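Local coordinates for flavohemoprotein (Vibrio cholerae O1 biovar El Tor, PDB 4EH1) that probably detoxifies nitric oxide to nitrate with O2 and NAD(P)H, the present chain being its C-terminal reductase part, which carries FAD, at residues I42-E47 with S86-N91; R55-S60 with I70-E75; R4-R9 with V99-P104. All blocks are in the same frame, centred on the assembly; numbering follows the deposited sequence. Where two conformers were deposited one is given.

Contact 1: residues I42-E47 with S86-N91; sequences IEVTPE and SHYLHN. With FAD (flavin-adenine dinucleotide), chain C.
The ring of Tyr-88 reaches from the helix into the bend where strand 39-44 gives way to loop, with Val-44, Thr-45 and Pro-46 wrapped around it. The carbonyl carbon of Thr-45 lies over one face. Val-44 arrives obliquely, its CB 3.7 Å from CE2 of Tyr-88, and its two methyls rest against the same CD2–CE2 side of the ring. On the other flank, CA of Pro-46 comes within 3.7 Å of Tyr-88 CD1. Setting CG anti to the backbone N (chi1 -178°) swings the tyrosine outward from the helix to meet the chain. Its hydroxyl joins a water 3.3 Å from Tyr-88 OH, and that water takes the N-H of Thr-45 at 2.7 Å from the nitrogen, so a bridge ties the tip of the ring to the bend.

One residue further along the helix, Leu-89 turns CD2 toward the strand, where it meets CG2 of Ile-42 and CG1 of Val-44; these are looser apolar contacts. Ile-42 and Leu-89 both also pack on Tyr-57 of strand 53-58.

Beyond this shell the helix itself is held. Ser-86 grips one phosphate oxygen of FAD twice, through its backbone N, 2.9 Å from O2P with an N-H···O angle of 162°, and through OG, 2.8 Å from the same O2P. Ser-86 OG is bonded in turn to Glu-75 N, while His-87 NE2 meets Glu-75 O and His-90 NE2 meets Val-72 O. The phosphate lies at the N-terminal end of helix 84-92, whose dipole would probably help to stabilise its charge. A single helix capping an antiparallel barrel and offering its N-terminus to the pyrophosphate is characteristic of the FAD-binding domain of the ferredoxin reductase-like flavoproteins.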
loop_
_atom_site.group_PDB
_atom_site.type_symbol
_atom_site.label_atom_id
_atom_site.label_comp_id
_atom_site.label_asym_id
_atom_site.label_seq_id
_atom_site.Cartn_x
_atom_site.Cartn_y
_atom_site.Cartn_z
ATOM N N ILE A 42 15.024 5.114 -10.920
ATOM C CA ILE A 42 13.710 4.946 -11.518
ATOM C C ILE A 42 13.488 6.054 -12.549
ATOM O O ILE A 42 13.783 7.218 -12.288
ATOM C CB ILE A 42 12.595 5.020 -10.462
ATOM C CG1 ILE A 42 12.706 3.848 -9.463
ATOM C CG2 ILE A 42 11.215 5.017 -11.128
ATOM C CD1 ILE A 42 12.336 2.476 -10.051
ATOM N N GLU A 43 12.951 5.698 -13.713
ATOM C CA GLU A 43 12.677 6.683 -14.744
ATOM C C GLU A 43 11.245 6.588 -15.232
ATOM O O GLU A 43 10.755 5.511 -15.581
ATOM C CB GLU A 43 13.642 6.513 -15.914
ATOM C CG GLU A 43 13.145 7.027 -17.234
ATOM C CD GLU A 43 14.108 6.660 -18.366
ATOM O OE1 GLU A 43 15.307 7.002 -18.253
ATOM O OE2 GLU A 43 13.678 6.009 -19.351
ATOM N N VAL A 44 10.571 7.728 -15.256
ATOM C CA VAL A 44 9.191 7.765 -15.710
ATOM C C VAL A 44 8.965 9.006 -16.521
ATOM O O VAL A 44 9.849 9.855 -16.631
ATOM C CB VAL A 44 8.209 7.793 -14.527
ATOM C CG1 VAL A 44 8.149 6.420 -13.843
ATOM C CG2 VAL A 44 8.605 8.880 -13.524
ATOM N N THR A 45 7.761 9.100 -17.072
ATOM C CA THR A 45 7.314 10.244 -17.843
ATOM C C THR A 45 6.008 10.691 -17.221
ATOM O O THR A 45 4.965 10.066 -17.425
ATOM C CB THR A 45 7.055 9.859 -19.295
ATOM O OG1 THR A 45 8.256 9.308 -19.835
ATOM C CG2 THR A 45 6.625 11.081 -20.117
ATOM N N PRO A 46 6.065 11.756 -16.424
ATOM C CA PRO A 46 4.879 12.210 -15.686
ATOM C C PRO A 46 3.747 12.708 -16.590
ATOM O O PRO A 46 3.986 12.994 -17.770
ATOM C CB PRO A 46 5.438 13.320 -14.792
ATOM C CG PRO A 46 6.903 12.888 -14.574
ATOM C CD PRO A 46 7.310 12.373 -15.932
ATOM N N GLU A 47 2.533 12.773 -16.036
ATOM C CA GLU A 47 1.331 13.186 -16.769
ATOM C C GLU A 47 1.506 14.467 -17.611
ATOM O O GLU A 47 0.844 14.636 -18.641
ATOM C CB GLU A 47 0.117 13.286 -15.825
ATOM C CG GLU A 47 -0.552 11.936 -15.510
ATOM C CD GLU A 47 -1.981 12.066 -14.945
ATOM O OE1 GLU A 47 -2.950 11.814 -15.694
ATOM O OE2 GLU A 47 -2.137 12.400 -13.747
ATOM N N SER A 86 7.999 11.459 -7.371
ATOM C CA SER A 86 7.426 10.803 -6.181
ATOM C C SER A 86 5.891 10.783 -6.263
ATOM O O SER A 86 5.263 9.776 -5.938
ATOM C CB SER A 86 7.928 11.407 -4.852
ATOM O OG SER A 86 7.643 12.788 -4.711
ATOM N N HIS A 87 5.292 11.865 -6.758
ATOM C CA HIS A 87 3.834 11.898 -6.830
ATOM C C HIS A 87 3.369 11.004 -7.962
ATOM O O HIS A 87 2.325 10.383 -7.881
ATOM C CB HIS A 87 3.292 13.335 -6.960
ATOM C CG HIS A 87 3.315 14.078 -5.660
ATOM N ND1 HIS A 87 2.169 14.375 -4.946
ATOM C CD2 HIS A 87 4.350 14.507 -4.900
ATOM C CE1 HIS A 87 2.498 14.986 -3.821
ATOM N NE2 HIS A 87 3.815 15.084 -3.771
ATOM N N TYR A 88 4.164 10.934 -9.015
ATOM C CA TYR A 88 3.772 10.118 -10.133
ATOM C C TYR A 88 3.681 8.645 -9.743
ATOM O O TYR A 88 2.731 7.977 -10.101
ATOM C CB TYR A 88 4.748 10.272 -11.272
ATOM C CG TYR A 88 4.330 9.474 -12.473
ATOM C CD1 TYR A 88 3.267 9.894 -13.264
ATOM C CD2 TYR A 88 4.981 8.298 -12.806
ATOM C CE1 TYR A 88 2.871 9.179 -14.366
ATOM C CE2 TYR A 88 4.595 7.558 -13.927
ATOM C CZ TYR A 88 3.537 8.015 -14.698
ATOM O OH TYR A 88 3.148 7.307 -15.807
ATOM N N LEU A 89 4.694 8.174 -9.028
ATOM C CA LEU A 89 4.772 6.813 -8.521
ATOM C C LEU A 89 3.615 6.484 -7.583
ATOM O O LEU A 89 2.925 5.477 -7.795
ATOM C CB LEU A 89 6.097 6.591 -7.792
ATOM C CG LEU A 89 7.307 6.570 -8.717
ATOM C CD1 LEU A 89 8.581 6.418 -7.916
ATOM C CD2 LEU A 89 7.168 5.458 -9.780
ATOM N N HIS A 90 3.443 7.315 -6.543
ATOM C CA HIS A 90 2.327 7.188 -5.607
ATOM C C HIS A 90 0.963 7.196 -6.327
ATOM O O HIS A 90 0.150 6.306 -6.126
ATOM C CB HIS A 90 2.351 8.318 -4.545
ATOM C CG HIS A 90 3.272 8.055 -3.395
ATOM N ND1 HIS A 90 2.817 7.858 -2.108
ATOM C CD2 HIS A 90 4.627 7.946 -3.332
ATOM C CE1 HIS A 90 3.841 7.635 -1.302
ATOM N NE2 HIS A 90 4.952 7.685 -2.018
ATOM N N ASN A 91 0.731 8.170 -7.197
ATOM C CA ASN A 91 -0.607 8.350 -7.761
ATOM C C ASN A 91 -0.935 7.554 -9.006
ATOM O O ASN A 91 -2.089 7.253 -9.234
ATOM C CB ASN A 91 -0.884 9.831 -8.051
ATOM C CG ASN A 91 -0.874 10.677 -6.786
ATOM O OD1 ASN A 91 -1.186 10.183 -5.706
ATOM N ND2 ASN A 91 -0.498 11.942 -6.911
HETATM P PA FAD C . 11.187 17.023 -7.634
HETATM O O1A FAD C . 12.503 16.743 -8.126
HETATM O O2A FAD C . 10.106 17.342 -8.502
HETATM O O5B FAD C . 11.315 18.225 -6.672
HETATM C C5B FAD C . 12.475 18.414 -5.903
HETATM C C4B FAD C . 12.360 19.544 -4.896
HETATM O O4B FAD C . 12.408 20.808 -5.529
HETATM C C3B FAD C . 11.041 19.453 -4.190
HETATM O O3B FAD C . 11.224 19.881 -2.865
HETATM C C2B FAD C . 10.187 20.443 -4.907
HETATM O O2B FAD C . 9.266 20.939 -3.986
HETATM C C1B FAD C . 11.172 21.466 -5.391
HETATM N N9A FAD C . 10.742 21.968 -6.691
HETATM C C8A FAD C . 10.350 21.252 -7.723
HETATM N N7A FAD C . 10.003 22.030 -8.748
HETATM C C5A FAD C . 10.168 23.274 -8.360
HETATM C C6A FAD C . 9.971 24.581 -8.969
HETATM N N6A FAD C . 9.525 24.706 -10.226
HETATM N N1A FAD C . 10.247 25.627 -8.213
HETATM C C2A FAD C . 10.689 25.506 -6.981
HETATM N N3A FAD C . 10.887 24.359 -6.368
HETATM C C4A FAD C . 10.643 23.226 -6.996
HETATM N N1 FAD C . 13.836 9.260 -2.074
HETATM C C2 FAD C . 13.033 8.342 -1.540
HETATM O O2 FAD C . 11.861 8.597 -1.437
HETATM N N3 FAD C . 13.447 7.156 -1.129
HETATM C C4 FAD C . 14.687 6.783 -1.219
HETATM O O4 FAD C . 14.996 5.687 -0.830
HETATM C C4X FAD C . 15.644 7.742 -1.783
HETATM N N5 FAD C . 16.920 7.458 -1.897
HETATM C C5X FAD C . 17.766 8.338 -2.396
HETATM C C6 FAD C . 19.077 7.992 -2.488
HETATM C C7 FAD C . 19.980 8.875 -2.994
HETATM C C7M FAD C . 21.411 8.505 -3.092
HETATM C C8 FAD C . 19.543 10.185 -3.454
HETATM C C8M FAD C . 20.555 11.111 -4.011
HETATM C C9 FAD C . 18.226 10.538 -3.370
HETATM C C9A FAD C . 17.318 9.656 -2.846
HETATM N N10 FAD C . 15.978 9.990 -2.745
HETATM C C10 FAD C . 15.125 9.039 -2.209
HETATM C "C1'" FAD C . 15.495 11.280 -3.223
HETATM C "C2'" FAD C . 14.792 11.097 -4.568
HETATM O "O2'" FAD C . 15.649 10.644 -5.592
HETATM C "C3'" FAD C . 14.150 12.333 -5.163
HETATM O "O3'" FAD C . 15.045 13.410 -5.202
HETATM C "C4'" FAD C . 12.822 12.725 -4.541
HETATM O "O4'" FAD C . 11.951 11.622 -4.616
HETATM C "C5'" FAD C . 12.178 13.954 -5.173
HETATM O "O5'" FAD C . 11.861 13.810 -6.525
HETATM P P FAD C . 10.583 14.369 -7.171
HETATM O O1P FAD C . 10.741 14.198 -8.578
HETATM O O2P FAD C . 9.472 13.773 -6.534
HETATM O O3P FAD C . 10.653 15.857 -6.762
HETATM O O HOH W 1 6.054 7.014 -17.297
#

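Contact 2: residues R55-S60 with I70-E75; sequences RQYSLS and ISVKRE. With FAD (flavin-adenine dinucleotide), chain C.
Ser-71 OG is held by two other hydroxyls, that of Ser-60 across the contact, with OG to OG 2.9 Å, and that of Ser-20. Ser-60 and Ser-71 are both buried, and their bond joins the chain just past strand 53-58 to strand 68-73, the two outermost strands of the sheet.

The apolar part centres on Tyr-57. Ile-70 packs its CD1 and CG2 against CB of the tyrosine, and Val-72 CG2 makes a CH-pi contact over one ring face, 4.1 Å from the centroid of the Tyr-57 ring and 16° off the normal. FAD O2' lies over the opposite face, while flavin C2 is met at the ring edge. With CG beside its backbone N (chi1 -66°), Tyr-57 runs alongside the cofactor, its OH 3.0 Å from FAD O4' in a hydrogen bond.

Backbone groups from both segments recognise the pyrimidine end of the flavin. Ser-71 O accepts from FAD N3 at 2.9 Å. Lys-73 N donates to FAD O2 in a nearly straight bond (170°), and Ser-58 N donates to FAD O4. The ribityl O2' gives its proton to Gln-56 O, and Arg-55 NE bonds to FAD O1P at 2.8 Å. Glu-75 OE2 accepts from FAD O3B, on the ribose of the adenosine half.

Residues 55-58 form the RxYS signature of this reductase family. N-H groups directed at both flavin carbonyls would be expected to draw electron density from the pyrimidine ring, and so probably help the flavin to accept electrons, while Arg-55 would be expected to offset part of the pyrophosphate charge.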
loop_
_atom_site.group_PDB
_atom_site.type_symbol
_atom_site.label_atom_id
_atom_site.label_comp_id
_atom_site.label_asym_id
_atom_site.label_seq_id
_atom_site.Cartn_x
_atom_site.Cartn_y
_atom_site.Cartn_z
ATOM N N ARG A 55 15.252 9.485 -11.051
ATOM C CA ARG A 55 15.541 9.677 -9.638
ATOM C C ARG A 55 16.177 8.425 -9.027
ATOM O O ARG A 55 15.823 7.275 -9.376
ATOM C CB ARG A 55 14.244 9.927 -8.856
ATOM C CG ARG A 55 13.442 11.163 -9.344
ATOM C CD ARG A 55 14.188 12.514 -9.221
ATOM N NE ARG A 55 13.324 13.631 -9.631
ATOM C CZ ARG A 55 13.428 14.267 -10.793
ATOM N NH1 ARG A 55 14.372 13.913 -11.661
ATOM N NH2 ARG A 55 12.592 15.260 -11.090
ATOM N N GLN A 56 17.081 8.660 -8.083
ATOM C CA GLN A 56 17.640 7.601 -7.255
ATOM C C GLN A 56 16.649 7.169 -6.187
ATOM O O GLN A 56 16.043 8.024 -5.513
ATOM C CB GLN A 56 18.936 8.098 -6.573
ATOM C CG GLN A 56 19.971 8.660 -7.521
ATOM C CD GLN A 56 19.918 10.179 -7.610
ATOM O OE1 GLN A 56 18.853 10.775 -7.788
ATOM N NE2 GLN A 56 21.062 10.805 -7.463
ATOM N N TYR A 57 16.458 5.851 -6.037
ATOM C CA TYR A 57 15.734 5.320 -4.868
ATOM C C TYR A 57 16.499 4.147 -4.249
ATOM O O TYR A 57 16.967 3.259 -4.967
ATOM C CB TYR A 57 14.290 4.919 -5.194
ATOM C CG TYR A 57 13.459 6.095 -5.553
ATOM C CD1 TYR A 57 13.112 7.043 -4.583
ATOM C CD2 TYR A 57 13.083 6.319 -6.871
ATOM C CE1 TYR A 57 12.377 8.188 -4.915
ATOM C CE2 TYR A 57 12.375 7.450 -7.218
ATOM C CZ TYR A 57 12.015 8.385 -6.234
ATOM O OH TYR A 57 11.298 9.504 -6.583
ATOM N N SER A 58 16.615 4.170 -2.926
ATOM C CA SER A 58 17.405 3.213 -2.192
ATOM C C SER A 58 16.693 1.881 -2.134
ATOM O O SER A 58 15.484 1.828 -1.960
ATOM C CB SER A 58 17.588 3.689 -0.756
ATOM O OG SER A 58 18.309 4.906 -0.689
ATOM N N LEU A 59 17.440 0.787 -2.264
ATOM C CA LEU A 59 16.859 -0.527 -1.997
ATOM C C LEU A 59 16.531 -0.633 -0.485
ATOM O O LEU A 59 17.328 -0.223 0.347
ATOM C CB LEU A 59 17.808 -1.610 -2.479
ATOM C CG LEU A 59 17.928 -1.423 -3.996
ATOM C CD1 LEU A 59 19.294 -1.764 -4.471
ATOM C CD2 LEU A 59 16.867 -2.210 -4.727
ATOM N N SER A 60 15.346 -1.128 -0.129
ATOM C CA SER A 60 14.966 -1.187 1.291
ATOM C C SER A 60 14.727 -2.602 1.798
ATOM O O SER A 60 14.101 -2.789 2.860
ATOM C CB SER A 60 13.692 -0.394 1.553
ATOM O OG SER A 60 12.647 -0.901 0.748
ATOM N N ILE A 70 11.824 -0.788 -3.236
ATOM C CA ILE A 70 12.188 0.591 -2.906
ATOM C C ILE A 70 11.044 1.227 -2.123
ATOM O O ILE A 70 9.909 0.740 -2.163
ATOM C CB ILE A 70 12.419 1.440 -4.149
ATOM C CG1 ILE A 70 11.158 1.440 -5.002
ATOM C CG2 ILE A 70 13.685 0.962 -4.963
ATOM C CD1 ILE A 70 11.234 2.500 -6.131
ATOM N N SER A 71 11.339 2.322 -1.433
ATOM C CA SER A 71 10.356 2.981 -0.572
ATOM C C SER A 71 10.452 4.485 -0.782
ATOM O O SER A 71 11.497 5.109 -0.523
ATOM C CB SER A 71 10.610 2.647 0.898
ATOM O OG SER A 71 10.739 1.234 1.078
ATOM N N VAL A 72 9.330 5.052 -1.208
ATOM C CA VAL A 72 9.305 6.339 -1.852
ATOM C C VAL A 72 8.458 7.346 -1.064
ATOM O O VAL A 72 7.269 7.137 -0.817
ATOM C CB VAL A 72 8.725 6.177 -3.276
ATOM C CG1 VAL A 72 8.494 7.534 -3.897
ATOM C CG2 VAL A 72 9.642 5.236 -4.147
ATOM N N LYS A 73 9.089 8.432 -0.648
ATOM C CA LYS A 73 8.360 9.468 0.059
ATOM C C LYS A 73 7.714 10.469 -0.915
ATOM O O LYS A 73 8.395 11.039 -1.756
ATOM C CB LYS A 73 9.262 10.212 1.018
ATOM C CG LYS A 73 8.420 11.207 1.851
ATOM C CD LYS A 73 9.229 12.179 2.677
ATOM C CE LYS A 73 8.324 13.379 3.053
ATOM N NZ LYS A 73 8.939 14.343 3.983
ATOM N N ARG A 74 6.405 10.631 -0.803
ATOM C CA ARG A 74 5.656 11.698 -1.468
ATOM C C ARG A 74 6.302 13.034 -1.067
ATOM O O ARG A 74 6.122 13.483 0.062
ATOM C CB ARG A 74 4.205 11.652 -0.959
ATOM C CG ARG A 74 3.126 12.092 -1.925
ATOM C CD ARG A 74 1.845 11.239 -1.781
ATOM N NE ARG A 74 1.038 11.541 -0.603
ATOM C CZ ARG A 74 0.717 10.663 0.351
ATOM N NH1 ARG A 74 1.122 9.392 0.289
ATOM N NH2 ARG A 74 -0.025 11.056 1.373
ATOM N N GLU A 75 7.085 13.651 -1.950
ATOM C CA GLU A 75 7.793 14.877 -1.545
ATOM C C GLU A 75 6.987 16.151 -1.788
ATOM O O GLU A 75 6.174 16.220 -2.699
ATOM C CB GLU A 75 9.208 14.982 -2.141
ATOM C CG GLU A 75 10.040 16.118 -1.485
ATOM C CD GLU A 75 11.538 16.073 -1.792
ATOM O OE1 GLU A 75 12.163 15.000 -1.596
ATOM O OE2 GLU A 75 12.094 17.119 -2.216
HETATM P PA FAD C . 11.187 17.023 -7.634
HETATM O O1A FAD C . 12.503 16.743 -8.126
HETATM O O2A FAD C . 10.106 17.342 -8.502
HETATM O O5B FAD C . 11.315 18.225 -6.672
HETATM C C5B FAD C . 12.475 18.414 -5.903
HETATM C C4B FAD C . 12.360 19.544 -4.896
HETATM O O4B FAD C . 12.408 20.808 -5.529
HETATM C C3B FAD C . 11.041 19.453 -4.190
HETATM O O3B FAD C . 11.224 19.881 -2.865
HETATM C C2B FAD C . 10.187 20.443 -4.907
HETATM O O2B FAD C . 9.266 20.939 -3.986
HETATM C C1B FAD C . 11.172 21.466 -5.391
HETATM N N9A FAD C . 10.742 21.968 -6.691
HETATM C C8A FAD C . 10.350 21.252 -7.723
HETATM N N7A FAD C . 10.003 22.030 -8.748
HETATM C C5A FAD C . 10.168 23.274 -8.360
HETATM C C6A FAD C . 9.971 24.581 -8.969
HETATM N N6A FAD C . 9.525 24.706 -10.226
HETATM N N1A FAD C . 10.247 25.627 -8.213
HETATM C C2A FAD C . 10.689 25.506 -6.981
HETATM N N3A FAD C . 10.887 24.359 -6.368
HETATM C C4A FAD C . 10.643 23.226 -6.996
HETATM N N1 FAD C . 13.836 9.260 -2.074
HETATM C C2 FAD C . 13.033 8.342 -1.540
HETATM O O2 FAD C . 11.861 8.597 -1.437
HETATM N N3 FAD C . 13.447 7.156 -1.129
HETATM C C4 FAD C . 14.687 6.783 -1.219
HETATM O O4 FAD C . 14.996 5.687 -0.830
HETATM C C4X FAD C . 15.644 7.742 -1.783
HETATM N N5 FAD C . 16.920 7.458 -1.897
HETATM C C5X FAD C . 17.766 8.338 -2.396
HETATM C C6 FAD C . 19.077 7.992 -2.488
HETATM C C7 FAD C . 19.980 8.875 -2.994
HETATM C C7M FAD C . 21.411 8.505 -3.092
HETATM C C8 FAD C . 19.543 10.185 -3.454
HETATM C C8M FAD C . 20.555 11.111 -4.011
HETATM C C9 FAD C . 18.226 10.538 -3.370
HETATM C C9A FAD C . 17.318 9.656 -2.846
HETATM N N10 FAD C . 15.978 9.990 -2.745
HETATM C C10 FAD C . 15.125 9.039 -2.209
HETATM C "C1'" FAD C . 15.495 11.280 -3.223
HETATM C "C2'" FAD C . 14.792 11.097 -4.568
HETATM O "O2'" FAD C . 15.649 10.644 -5.592
HETATM C "C3'" FAD C . 14.150 12.333 -5.163
HETATM O "O3'" FAD C . 15.045 13.410 -5.202
HETATM C "C4'" FAD C . 12.822 12.725 -4.541
HETATM O "O4'" FAD C . 11.951 11.622 -4.616
HETATM C "C5'" FAD C . 12.178 13.954 -5.173
HETATM O "O5'" FAD C . 11.861 13.810 -6.525
HETATM P P FAD C . 10.583 14.369 -7.171
HETATM O O1P FAD C . 10.741 14.198 -8.578
HETATM O O2P FAD C . 9.472 13.773 -6.534
HETATM O O3P FAD C . 10.653 15.857 -6.762
#

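Contact 3: residues R4-R9 with V99-P104; sequences RTFVVR and VKLYAP. With SO4 (sulfate ion), chain E.
Arg-4, Thr-5 and Phe-6 pair in antiparallel register with Leu-101, Lys-100 and Val-99, and backbone hydrogen bonds join the two outer pairs. In the hydrogen-bonded pair Phe-6/Val-99, Phe-6 N lies 2.9 Å from Val-99 O, and Val-99 N returns a bond of 3.0 Å to Phe-6 O. The pair Arg-4/Leu-101 is less even: Leu-101 N approaches Arg-4 O at 2.8 Å, whereas the reverse bond from Arg-4 N to Leu-101 O is weak. Thr-5 and Lys-100 form the non-hydrogen-bonded pair between them. The N-to-C directions of the two short segments make an angle of 119°, well short of exactly antiparallel, in keeping with the coiling of a small barrel.

Apolar contact is made on the face bearing Phe-6, Val-99 and Leu-101. Leu-101 CD1 sits over the centre of the Phe-6 ring, 4.0 Å from its centroid and 10° off the normal. CB of Leu-101 also touches Phe-6 CD1 at 3.6 Å, and Val-99 CG2 lies beside Phe-6 CB.

Among polar side chains, Lys-100, bent at chi2, runs alongside Thr-5 on the opposite face. The modelled 2.5 Å from Lys-100 NZ to Thr-5 OG1 is doubtfully short. Arg-4 starts on the Phe-6 face, but its extended chain leads away to a salt bridge with Asp-27.

Strand 4-13 is flanked on its other side by strand 18-25, and strand 98-105 by strand 39-44; Leu-23 packs against both Phe-6 and Leu-101.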
loop_
_atom_site.group_PDB
_atom_site.type_symbol
_atom_site.label_atom_id
_atom_site.label_comp_id
_atom_site.label_asym_id
_atom_site.label_seq_id
_atom_site.Cartn_x
_atom_site.Cartn_y
_atom_site.Cartn_z
ATOM N N ARG A 4 16.364 -0.869 -17.883
ATOM C CA ARG A 4 15.574 -2.123 -17.981
ATOM C C ARG A 4 14.134 -2.051 -17.430
ATOM O O ARG A 4 13.870 -1.390 -16.447
ATOM C CB ARG A 4 16.331 -3.273 -17.307
ATOM C CG ARG A 4 15.765 -4.694 -17.533
ATOM C CD ARG A 4 16.190 -5.570 -16.358
ATOM N NE ARG A 4 15.895 -6.998 -16.455
ATOM C CZ ARG A 4 16.467 -7.901 -15.661
ATOM N NH1 ARG A 4 17.336 -7.488 -14.749
ATOM N NH2 ARG A 4 16.189 -9.202 -15.765
ATOM N N THR A 5 13.200 -2.747 -18.063
ATOM C CA THR A 5 11.796 -2.650 -17.676
ATOM C C THR A 5 11.436 -3.551 -16.487
ATOM O O THR A 5 11.700 -4.729 -16.514
ATOM C CB THR A 5 10.876 -3.011 -18.855
ATOM O OG1 THR A 5 11.037 -2.035 -19.890
ATOM C CG2 THR A 5 9.407 -3.045 -18.399
ATOM N N PHE A 6 10.850 -2.981 -15.442
ATOM C CA PHE A 6 10.395 -3.776 -14.309
ATOM C C PHE A 6 8.909 -3.612 -14.151
ATOM O O PHE A 6 8.330 -2.665 -14.667
ATOM C CB PHE A 6 11.097 -3.345 -13.019
ATOM C CG PHE A 6 12.449 -3.967 -12.827
ATOM C CD1 PHE A 6 13.480 -3.716 -13.739
ATOM C CD2 PHE A 6 12.697 -4.788 -11.730
ATOM C CE1 PHE A 6 14.723 -4.269 -13.570
ATOM C CE2 PHE A 6 13.949 -5.347 -11.534
ATOM C CZ PHE A 6 14.974 -5.104 -12.475
ATOM N N VAL A 7 8.303 -4.518 -13.401
ATOM C CA VAL A 7 6.877 -4.487 -13.132
ATOM C C VAL A 7 6.658 -4.422 -11.619
ATOM O O VAL A 7 7.333 -5.110 -10.848
ATOM C CB VAL A 7 6.190 -5.730 -13.728
ATOM C CG1 VAL A 7 4.677 -5.706 -13.498
ATOM C CG2 VAL A 7 6.511 -5.800 -15.204
ATOM N N VAL A 8 5.733 -3.563 -11.203
ATOM C CA VAL A 8 5.347 -3.457 -9.811
ATOM C C VAL A 8 4.562 -4.724 -9.445
ATOM O O VAL A 8 3.469 -4.962 -9.977
ATOM C CB VAL A 8 4.442 -2.234 -9.572
ATOM C CG1 VAL A 8 4.036 -2.149 -8.102
ATOM C CG2 VAL A 8 5.124 -0.947 -10.051
ATOM N N ARG A 9 5.122 -5.536 -8.555
ATOM C CA ARG A 9 4.401 -6.707 -8.028
ATOM C C ARG A 9 3.562 -6.337 -6.793
ATOM O O ARG A 9 2.508 -6.924 -6.539
ATOM C CB ARG A 9 5.388 -7.803 -7.649
ATOM C CG ARG A 9 4.730 -9.150 -7.365
ATOM C CD ARG A 9 5.739 -10.278 -7.065
ATOM N NE ARG A 9 6.398 -10.126 -5.767
ATOM C CZ ARG A 9 5.847 -10.458 -4.599
ATOM N NH1 ARG A 9 4.612 -10.961 -4.563
ATOM N NH2 ARG A 9 6.521 -10.276 -3.460
ATOM N N VAL A 99 7.775 0.277 -15.031
ATOM C CA VAL A 99 8.655 1.434 -14.976
ATOM C C VAL A 99 9.987 1.038 -15.532
ATOM O O VAL A 99 10.240 -0.126 -15.717
ATOM C CB VAL A 99 8.922 1.916 -13.529
ATOM C CG1 VAL A 99 7.627 2.312 -12.835
ATOM C CG2 VAL A 99 9.671 0.856 -12.743
ATOM N N LYS A 100 10.845 2.016 -15.795
ATOM C CA LYS A 100 12.179 1.721 -16.277
ATOM C C LYS A 100 13.140 1.910 -15.121
ATOM O O LYS A 100 13.083 2.924 -14.411
ATOM C CB LYS A 100 12.530 2.660 -17.408
ATOM C CG LYS A 100 11.465 2.721 -18.484
ATOM C CD LYS A 100 11.350 1.406 -19.237
ATOM C CE LYS A 100 9.953 1.221 -19.801
ATOM N NZ LYS A 100 9.860 0.008 -20.666
ATOM N N LEU A 101 14.025 0.940 -14.946
ATOM C CA LEU A 101 14.854 0.848 -13.757
ATOM C C LEU A 101 16.340 0.695 -14.090
ATOM O O LEU A 101 16.712 -0.135 -14.916
ATOM C CB LEU A 101 14.418 -0.359 -12.925
ATOM C CG LEU A 101 15.129 -0.537 -11.585
ATOM C CD1 LEU A 101 14.174 -1.101 -10.555
ATOM C CD2 LEU A 101 16.359 -1.466 -11.737
ATOM N N TYR A 102 17.180 1.454 -13.389
ATOM C CA TYR A 102 18.615 1.431 -13.619
ATOM C C TYR A 102 19.261 0.687 -12.489
ATOM O O TYR A 102 18.764 0.711 -11.385
ATOM C CB TYR A 102 19.175 2.843 -13.685
ATOM C CG TYR A 102 18.754 3.540 -14.929
ATOM C CD1 TYR A 102 17.512 4.170 -15.007
ATOM C CD2 TYR A 102 19.579 3.559 -16.048
ATOM C CE1 TYR A 102 17.105 4.825 -16.178
ATOM C CE2 TYR A 102 19.187 4.220 -17.217
ATOM C CZ TYR A 102 17.944 4.846 -17.270
ATOM O OH TYR A 102 17.548 5.502 -18.415
ATOM N N ALA A 103 20.387 0.061 -12.796
ATOM C CA ALA A 103 21.046 -0.935 -11.964
ATOM C C ALA A 103 21.598 -0.338 -10.696
ATOM O O ALA A 103 21.891 0.840 -10.651
ATOM C CB ALA A 103 22.192 -1.555 -12.773
ATOM N N PRO A 104 21.795 -1.162 -9.664
ATOM C CA PRO A 104 22.281 -0.644 -8.382
ATOM C C PRO A 104 23.637 0.053 -8.447
ATOM O O PRO A 104 24.523 -0.381 -9.167
ATOM C CB PRO A 104 22.366 -1.908 -7.504
ATOM C CG PRO A 104 21.328 -2.837 -8.089
ATOM C CD PRO A 104 21.451 -2.596 -9.585
HETATM S S SO4 E . 21.449 0.091 -16.532
HETATM O O1 SO4 E . 21.444 1.017 -17.669
HETATM O O2 SO4 E . 21.796 -1.241 -16.983
HETATM O O3 SO4 E . 22.402 0.524 -15.512
HETATM O O4 SO4 E . 20.126 -0.026 -15.940
#

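Overall arrangement
All three contacts belong to the FAD-binding barrel, their centres 12 to 13 Å apart, and along the chain contact 2 is nested within contact 1 and contact 1 within contact 3. Strand 39-44 links them sheet-wise: Ile-42 N is 2.8 Å from Arg-55 O on its contact 2 side, and Glu-43 N is 2.9 Å from Lys-100 O on its contact 3 side. Ile-42 CD1 also packs 4.1 Å from Leu-101 CD1. Contacts 1 and 2 both touch FAD, the first at a phosphate and the second along most of the cofactor. Contact 3 stands back from it, the side chain of Leu-101 being about 12 Å from FAD at the nearest atoms.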